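Local coordinates for probable 3-hydroxybutyryl-CoA dehydrogenase (Escherichia coli, PDB 3MOG), which oxidises 3-hydroxyadipyl-CoA to 3-oxoadipyl-CoA with NAD(+) in the phenylacetate degradation pathway, at residues C[198-203]-C[228-234]; C[239-243]-C[265-269]. One frame throughout, in Å; residues are numbered along the deposited sequence.

Overall arrangement
Both contacts lie in the first of the chain's two helical domains of the 3-hydroxyacyl-CoA dehydrogenase C-terminal family, which follows the NAD-binding Rossmann domain. They come in series. Interaction 1 joins helix 196-207 to the start of helix 230-237; interaction 2 then joins helix 239-252 to helix 263-270. Their centres are about 12 Å apart, and helices 230-237 and 239-252 are consecutive. The two contacts touch directly. Thr234 OG1 and Gln239 NE2 make a probable hydrogen bond at 2.9 Å. Trp203 packs on Gln239, and Tyr199 on Asn242. Together they form one continuous piece of the domain's all-helical packing.

Interaction 1 (C[198-203]-C[228-234]); sequences YYSEAW and MGPLELT
Tyr198 and Pro230 meet where two helices cross at 109°, with 9.4 Å between the axes of the short segments. They belong to the first of the two all-helical domains of the 3-hydroxyacyl-CoA dehydrogenase C-terminal family. Gly229 is the N-cap residue of the second helix, and Pro230 is the first residue of that helix. The Tyr198 side chain leaves its helix with CG anti to the backbone N (chi1 -173°), which carries the ring across the start of the second helix. Pro230 CB lies over one ring face, 4.0 Å from the centroid of the Tyr198 ring, in a CH-pi contact. The hydroxyl works at the ring edge: Tyr198 OH donates to Met228 O at 2.6 Å, tilted 24° from the carbonyl plane. A phenylalanine here would keep the CH-pi face but would probably leave the Met228 carbonyl without this donor. Tyr199 turns its edge instead. Leu233 CD2 and Pro230 O lie near its ring plane, and Thr234 CG2 packs obliquely against Tyr199 CD2. Further along the helix, Ala202 CB fits against Pro230 CG and Leu231 CD2. Leu231 CD2 also sits over a face of Trp203, 3.8 Å from the centroid of its six-membered ring. Helix 213-223 adds to the same buried packing through Leu220, which touches Tyr198 and Pro230. Asp217 of that helix accepts the backbone N-H groups of Leu231 and Glu232. Beside the indole, Thr234 OG1 bonds back to Leu231 O at 2.6 Å, on a carbonyl lone pair, and lies 3.7 Å from Trp203 CZ2.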
ATOM      1  N   TYR C 198       7.892   6.453 -17.308  1.00 44.61           N
ATOM      2  CA  TYR C 198       8.971   6.387 -18.277  1.00 47.51           C
ATOM      3  C   TYR C 198      10.184   5.743 -17.602  1.00 53.44           C
ATOM      4  O   TYR C 198      10.832   4.878 -18.191  1.00 51.72           O
ATOM      5  CB  TYR C 198       9.295   7.764 -18.865  1.00 43.13           C
ATOM      6  CG  TYR C 198      10.305   7.722 -19.993  1.00 51.50           C
ATOM      7  CD1 TYR C 198      10.061   6.962 -21.135  1.00 50.39           C
ATOM      8  CD2 TYR C 198      11.498   8.455 -19.926  1.00 45.69           C
ATOM      9  CE1 TYR C 198      10.980   6.905 -22.167  1.00 55.29           C
ATOM     10  CE2 TYR C 198      12.419   8.411 -20.957  1.00 49.20           C
ATOM     11  CZ  TYR C 198      12.153   7.629 -22.071  1.00 54.45           C
ATOM     12  OH  TYR C 198      13.045   7.566 -23.097  1.00 60.34           O
ATOM     13  N   TYR C 199      10.434   6.111 -16.342  1.00 47.62           N
ATOM     14  CA  TYR C 199      11.549   5.543 -15.599  1.00 49.28           C
ATOM     15  C   TYR C 199      11.226   4.176 -15.038  1.00 48.00           C
ATOM     16  O   TYR C 199      12.045   3.268 -15.127  1.00 51.26           O
ATOM     17  CB  TYR C 199      12.023   6.490 -14.494  1.00 39.59           C
ATOM     18  CG  TYR C 199      12.277   7.871 -15.015  1.00 46.32           C
ATOM     19  CD1 TYR C 199      11.453   8.933 -14.635  1.00 40.03           C
ATOM     20  CD2 TYR C 199      13.303   8.118 -15.928  1.00 43.38           C
ATOM     21  CE1 TYR C 199      11.654  10.199 -15.114  1.00 41.99           C
ATOM     22  CE2 TYR C 199      13.517   9.406 -16.428  1.00 46.57           C
ATOM     23  CZ  TYR C 199      12.685  10.436 -16.013  1.00 50.82           C
ATOM     24  OH  TYR C 199      12.860  11.713 -16.481  1.00 54.58           O
ATOM     25  N   SER C 200      10.030   4.025 -14.480  1.00 46.38           N
ATOM     26  CA  SER C 200       9.710   2.823 -13.714  1.00 46.69           C
ATOM     27  C   SER C 200       9.417   1.585 -14.563  1.00 46.57           C
ATOM     28  O   SER C 200       9.647   0.449 -14.109  1.00 38.59           O
ATOM     29  CB  SER C 200       8.576   3.092 -12.721  1.00 44.24           C
ATOM     30  OG  SER C 200       7.349   3.298 -13.386  1.00 51.36           O
ATOM     31  N   GLU C 201       8.932   1.778 -15.790  1.00 38.85           N
ATOM     32  CA  GLU C 201       8.832   0.611 -16.685  1.00 42.84           C
ATOM     33  C   GLU C 201      10.206  -0.002 -17.047  1.00 39.49           C
ATOM     34  O   GLU C 201      10.360  -1.235 -17.055  1.00 39.41           O
ATOM     35  CB  GLU C 201       7.948   0.877 -17.908  1.00 38.76           C
ATOM     36  CG  GLU C 201       6.438   0.908 -17.576  1.00 40.57           C
ATOM     37  CD  GLU C 201       5.929  -0.375 -16.916  1.00 45.56           C
ATOM     38  OE1 GLU C 201       5.105  -0.289 -15.982  1.00 42.47           O
ATOM     39  OE2 GLU C 201       6.341  -1.477 -17.331  1.00 50.05           O
ATOM     40  N   ALA C 202      11.195   0.858 -17.266  1.00 39.68           N
ATOM     41  CA  ALA C 202      12.587   0.443 -17.502  1.00 38.85           C
ATOM     42  C   ALA C 202      13.232  -0.319 -16.327  1.00 43.65           C
ATOM     43  O   ALA C 202      13.844  -1.367 -16.532  1.00 45.00           O
ATOM     44  CB  ALA C 202      13.399   1.628 -17.816  1.00 36.32           C
ATOM     45  N   TRP C 203      13.113   0.205 -15.110  1.00 44.10           N
ATOM     46  CA  TRP C 203      13.590  -0.531 -13.924  1.00 42.00           C
ATOM     47  C   TRP C 203      12.975  -1.928 -13.775  1.00 43.25           C
ATOM     48  O   TRP C 203      13.674  -2.885 -13.414  1.00 48.21           O
ATOM     49  CB  TRP C 203      13.362   0.275 -12.655  1.00 40.28           C
ATOM     50  CG  TRP C 203      14.143   1.567 -12.610  1.00 49.09           C
ATOM     51  CD1 TRP C 203      13.634   2.833 -12.526  1.00 48.81           C
ATOM     52  CD2 TRP C 203      15.572   1.710 -12.627  1.00 53.35           C
ATOM     53  NE1 TRP C 203      14.654   3.759 -12.500  1.00 50.94           N
ATOM     54  CE2 TRP C 203      15.853   3.098 -12.566  1.00 55.27           C
ATOM     55  CE3 TRP C 203      16.644   0.802 -12.682  1.00 56.24           C
ATOM     56  CZ2 TRP C 203      17.161   3.600 -12.567  1.00 51.81           C
ATOM     57  CZ3 TRP C 203      17.946   1.307 -12.685  1.00 55.88           C
ATOM     58  CH2 TRP C 203      18.187   2.692 -12.618  1.00 43.81           C
ATOM     59  N   MET C 228      16.107  10.785 -25.221  1.00 52.31           N
ATOM     60  CA  MET C 228      17.047   9.939 -24.490  1.00 50.63           C
ATOM     61  C   MET C 228      16.325   8.766 -23.826  1.00 53.00           C
ATOM     62  O   MET C 228      15.212   8.917 -23.327  1.00 54.11           O
ATOM     63  CB  MET C 228      17.806  10.763 -23.450  1.00 56.24           C
ATOM     64  CG  MET C 228      18.835   9.964 -22.646  1.00 70.70           C
ATOM     65  SD  MET C 228      20.249  10.952 -22.150  1.00 76.30           S
ATOM     66  CE  MET C 228      20.887  11.386 -23.781  1.00 75.96           C
ATOM     67  N   GLY C 229      16.956   7.596 -23.848  1.00 51.30           N
ATOM     68  CA  GLY C 229      16.443   6.413 -23.171  1.00 55.32           C
ATOM     69  C   GLY C 229      16.337   6.641 -21.675  1.00 50.43           C
ATOM     70  O   GLY C 229      17.129   7.399 -21.107  1.00 55.12           O
ATOM     71  N   PRO C 230      15.355   5.994 -21.028  1.00 48.05           N
ATOM     72  CA  PRO C 230      15.086   6.290 -19.614  1.00 48.56           C
ATOM     73  C   PRO C 230      16.270   5.998 -18.677  1.00 48.80           C
ATOM     74  O   PRO C 230      16.493   6.747 -17.743  1.00 48.76           O
ATOM     75  CB  PRO C 230      13.910   5.371 -19.286  1.00 41.97           C
ATOM     76  CG  PRO C 230      14.029   4.236 -20.234  1.00 33.67           C
ATOM     77  CD  PRO C 230      14.515   4.886 -21.521  1.00 37.78           C
ATOM     78  N   LEU C 231      17.046   4.954 -18.948  1.00 49.81           N
ATOM     79  CA  LEU C 231      18.094   4.545 -17.998  1.00 50.65           C
ATOM     80  C   LEU C 231      19.318   5.459 -18.102  1.00 50.69           C
ATOM     81  O   LEU C 231      19.808   5.973 -17.100  1.00 49.33           O
ATOM     82  CB  LEU C 231      18.430   3.063 -18.162  1.00 53.57           C
ATOM     83  CG  LEU C 231      17.240   2.115 -17.926  1.00 55.91           C
ATOM     84  CD1 LEU C 231      17.475   0.765 -18.559  1.00 51.50           C
ATOM     85  CD2 LEU C 231      16.943   1.942 -16.441  1.00 48.06           C
ATOM     86  N   GLU C 232      19.762   5.721 -19.326  1.00 58.22           N
ATOM     87  CA  GLU C 232      20.776   6.745 -19.564  1.00 56.12           C
ATOM     88  C   GLU C 232      20.383   8.124 -18.993  1.00 53.36           C
ATOM     89  O   GLU C 232      21.213   8.791 -18.376  1.00 54.69           O
ATOM     90  CB  GLU C 232      21.090   6.852 -21.052  1.00 57.13           C
ATOM     91  CG  GLU C 232      22.247   7.787 -21.352  1.00 67.95           C
ATOM     92  CD  GLU C 232      22.637   7.814 -22.813  1.00 76.42           C
ATOM     93  OE1 GLU C 232      22.191   6.924 -23.576  1.00 77.69           O
ATOM     94  OE2 GLU C 232      23.400   8.732 -23.189  1.00 79.14           O
ATOM     95  N   LEU C 233      19.129   8.537 -19.192  1.00 53.09           N
ATOM     96  CA  LEU C 233      18.616   9.787 -18.618  1.00 50.47           C
ATOM     97  C   LEU C 233      18.658   9.785 -17.087  1.00 50.16           C
ATOM     98  O   LEU C 233      18.982  10.802 -16.489  1.00 51.45           O
ATOM     99  CB  LEU C 233      17.195  10.097 -19.114  1.00 50.78           C
ATOM    100  CG  LEU C 233      16.561  11.457 -18.781  1.00 55.00           C
ATOM    101  CD1 LEU C 233      17.272  12.585 -19.503  1.00 60.37           C
ATOM    102  CD2 LEU C 233      15.083  11.473 -19.125  1.00 50.74           C
ATOM    103  N   THR C 234      18.373   8.655 -16.448  1.00 46.86           N
ATOM    104  CA  THR C 234      18.562   8.594 -14.987  1.00 52.77           C
ATOM    105  C   THR C 234      20.038   8.741 -14.570  1.00 58.20           C
ATOM    106  O   THR C 234      20.328   9.358 -13.539  1.00 57.11           O
ATOM    107  CB  THR C 234      17.963   7.332 -14.325  1.00 54.94           C
ATOM    108  OG1 THR C 234      18.635   6.152 -14.785  1.00 51.52           O
ATOM    109  CG2 THR C 234      16.483   7.217 -14.609  1.00 58.54           C
TER

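Interaction 2 (C[239-243]-C[265-269]); sequences QDVNF and QQELV
Gln265 NE2 gives its two N-H groups to two side-chain carbonyls on the facing helix. The shorter bond runs to Asn242 OD1 at 2.8 Å, on a lone pair in the carbonyl plane. The longer one runs from Gln265 NE2 to Gln239 OE1 at 3.2 Å, and here the donor is tilted 24° out of the carbonyl plane of Gln239. Both acceptors lie close to the amide plane of Gln265. Its CG is anti to the backbone N and the chain is extended beyond it, which brings the amide across to the other helix. The two bonds fix which end of that amide is nitrogen and restrain its rotation. At the other end of the amide, a water donates to Gln265 OE1 at 2.8 Å. The Gln239 chain bends at chi2, which turns OE1 toward Gln265 NE2, while its own NE2 is bonded to Asp235.

The packing spreads from this polar group. Gln265 OE1 meets the edge of the Phe243 ring, in its plane, 3.3 Å from Phe243 CD1. The amide stands steeply to the ring, with planes 78° apart. Gln266 CA covers one ring face in a CH-pi contact, and Gln266 CB lies 3.6 Å from Phe243 CZ. Val269 CG2 packs 3.5 Å from Gln239 O and also touches Phe243 CB.

The two segments run at 137° to each other. Trp203 of helix 196-207 packs on Gln265 and Leu268, while Trp254 and Leu159 of the second subunit pack on Gln266 and Leu268, respectively. The pair thus lies between the domain's helical core and a trimer interface.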
ATOM      1  N   GLN C 239      21.171   9.393 -10.214  1.00 46.88           N
ATOM      2  CA  GLN C 239      20.327   8.382  -9.588  1.00 52.16           C
ATOM      3  C   GLN C 239      19.724   8.850  -8.277  1.00 53.91           C
ATOM      4  O   GLN C 239      18.560   8.585  -8.023  1.00 50.22           O
ATOM      5  CB  GLN C 239      21.082   7.065  -9.376  1.00 47.70           C
ATOM      6  CG  GLN C 239      21.590   6.426 -10.663  1.00 45.18           C
ATOM      7  CD  GLN C 239      20.470   5.954 -11.558  1.00 52.38           C
ATOM      8  OE1 GLN C 239      19.353   5.718 -11.103  1.00 45.17           O
ATOM      9  NE2 GLN C 239      20.763   5.812 -12.847  1.00 55.71           N
ATOM     10  N   ASP C 240      20.514   9.566  -7.475  1.00 55.25           N
ATOM     11  CA  ASP C 240      20.034  10.151  -6.223  1.00 55.47           C
ATOM     12  C   ASP C 240      18.860  11.111  -6.418  1.00 51.30           C
ATOM     13  O   ASP C 240      17.900  11.059  -5.658  1.00 54.74           O
ATOM     14  CB  ASP C 240      21.178  10.822  -5.438  1.00 53.04           C
ATOM     15  CG  ASP C 240      21.892  11.935  -6.232  1.00 56.64           C
ATOM     16  OD1 ASP C 240      21.855  11.948  -7.485  1.00 58.99           O
ATOM     17  OD2 ASP C 240      22.502  12.806  -5.584  1.00 67.22           O
ATOM     18  N   VAL C 241      18.934  11.955  -7.447  1.00 50.54           N
ATOM     19  CA  VAL C 241      17.916  12.982  -7.699  1.00 51.91           C
ATOM     20  C   VAL C 241      16.617  12.351  -8.221  1.00 53.07           C
ATOM     21  O   VAL C 241      15.530  12.638  -7.705  1.00 58.62           O
ATOM     22  CB  VAL C 241      18.437  14.082  -8.677  1.00 56.56           C
ATOM     23  CG1 VAL C 241      17.376  15.171  -8.920  1.00 50.56           C
ATOM     24  CG2 VAL C 241      19.735  14.722  -8.143  1.00 53.64           C
ATOM     25  N   ASN C 242      16.746  11.463  -9.209  1.00 44.83           N
ATOM     26  CA  ASN C 242      15.590  10.856  -9.868  1.00 47.89           C
ATOM     27  C   ASN C 242      14.841   9.925  -8.921  1.00 47.11           C
ATOM     28  O   ASN C 242      13.612   9.910  -8.923  1.00 47.67           O
ATOM     29  CB  ASN C 242      16.023  10.204 -11.192  1.00 43.81           C
ATOM     30  CG  ASN C 242      14.923   9.396 -11.873  1.00 47.47           C
ATOM     31  OD1 ASN C 242      14.752   8.203 -11.591  1.00 46.24           O
ATOM     32  ND2 ASN C 242      14.223  10.021 -12.833  1.00 42.12           N
ATOM     33  N   PHE C 243      15.592   9.206  -8.081  1.00 49.79           N
ATOM     34  CA  PHE C 243      15.038   8.293  -7.078  1.00 47.96           C
ATOM     35  C   PHE C 243      14.327   9.064  -5.979  1.00 51.34           C
ATOM     36  O   PHE C 243      13.321   8.588  -5.440  1.00 57.46           O
ATOM     37  CB  PHE C 243      16.151   7.422  -6.472  1.00 48.94           C
ATOM     38  CG  PHE C 243      15.676   6.388  -5.463  1.00 38.16           C
ATOM     39  CD1 PHE C 243      15.021   5.234  -5.882  1.00 39.40           C
ATOM     40  CD2 PHE C 243      15.954   6.542  -4.109  1.00 46.63           C
ATOM     41  CE1 PHE C 243      14.612   4.255  -4.970  1.00 42.26           C
ATOM     42  CE2 PHE C 243      15.549   5.573  -3.169  1.00 34.76           C
ATOM     43  CZ  PHE C 243      14.874   4.428  -3.601  1.00 41.93           C
ATOM     44  N   GLN C 265      17.121   0.563  -8.461  1.00 51.12           N
ATOM     45  CA  GLN C 265      17.541   1.960  -8.349  1.00 51.79           C
ATOM     46  C   GLN C 265      18.055   2.285  -6.954  1.00 51.25           C
ATOM     47  O   GLN C 265      19.104   2.915  -6.820  1.00 57.23           O
ATOM     48  CB  GLN C 265      16.435   2.941  -8.758  1.00 48.01           C
ATOM     49  CG  GLN C 265      16.988   4.344  -9.022  1.00 54.14           C
ATOM     50  CD  GLN C 265      15.945   5.350  -9.475  1.00 53.82           C
ATOM     51  OE1 GLN C 265      14.760   5.228  -9.156  1.00 51.88           O
ATOM     52  NE2 GLN C 265      16.393   6.382 -10.196  1.00 45.58           N
ATOM     53  N   GLN C 266      17.314   1.855  -5.935  1.00 50.05           N
ATOM     54  CA  GLN C 266      17.703   2.047  -4.537  1.00 48.74           C
ATOM     55  C   GLN C 266      19.124   1.551  -4.311  1.00 50.40           C
ATOM     56  O   GLN C 266      19.933   2.259  -3.735  1.00 46.06           O
ATOM     57  CB  GLN C 266      16.754   1.307  -3.572  1.00 50.21           C
ATOM     58  CG  GLN C 266      17.044   1.648  -2.101  1.00 43.94           C
ATOM     59  CD  GLN C 266      16.081   1.051  -1.104  1.00 45.16           C
ATOM     60  OE1 GLN C 266      15.417   1.781  -0.377  1.00 64.48           O
ATOM     61  NE2 GLN C 266      16.012  -0.277  -1.043  1.00 46.65           N
ATOM     62  N   GLU C 267      19.407   0.333  -4.775  1.00 54.25           N
ATOM     63  CA  GLU C 267      20.742  -0.264  -4.677  1.00 58.02           C
ATOM     64  C   GLU C 267      21.841   0.614  -5.268  1.00 58.26           C
ATOM     65  O   GLU C 267      22.914   0.735  -4.669  1.00 52.18           O
ATOM     66  CB  GLU C 267      20.772  -1.647  -5.335  1.00 57.64           C
ATOM     67  CG  GLU C 267      21.967  -2.491  -4.949  1.00 66.36           C
ATOM     68  CD  GLU C 267      21.741  -3.319  -3.691  1.00 70.60           C
ATOM     69  OE1 GLU C 267      21.004  -2.878  -2.773  1.00 60.99           O
ATOM     70  OE2 GLU C 267      22.321  -4.425  -3.631  1.00 71.12           O
ATOM     71  N   LEU C 268      21.561   1.233  -6.422  1.00 53.78           N
ATOM     72  CA  LEU C 268      22.516   2.130  -7.071  1.00 53.74           C
ATOM     73  C   LEU C 268      22.774   3.409  -6.265  1.00 57.08           C
ATOM     74  O   LEU C 268      23.904   3.915  -6.246  1.00 62.94           O
ATOM     75  CB  LEU C 268      22.077   2.481  -8.500  1.00 49.43           C
ATOM     76  CG  LEU C 268      22.058   1.410  -9.608  1.00 56.97           C
ATOM     77  CD1 LEU C 268      21.661   2.071 -10.928  1.00 49.86           C
ATOM     78  CD2 LEU C 268      23.391   0.669  -9.773  1.00 48.11           C
ATOM     79  N   VAL C 269      21.738   3.917  -5.598  1.00 51.05           N
ATOM     80  CA  VAL C 269      21.850   5.148  -4.803  1.00 53.66           C
ATOM     81  C   VAL C 269      22.630   4.910  -3.509  1.00 53.55           C
ATOM     82  O   VAL C 269      23.587   5.623  -3.213  1.00 57.06           O
ATOM     83  CB  VAL C 269      20.462   5.766  -4.477  1.00 55.21           C
ATOM     84  CG1 VAL C 269      20.604   7.009  -3.560  1.00 42.09           C
ATOM     85  CG2 VAL C 269      19.710   6.114  -5.779  1.00 52.51           C
TER
HETATM   86  O   HOH W   1      13.099   6.568 -10.974  1.00 44.30           O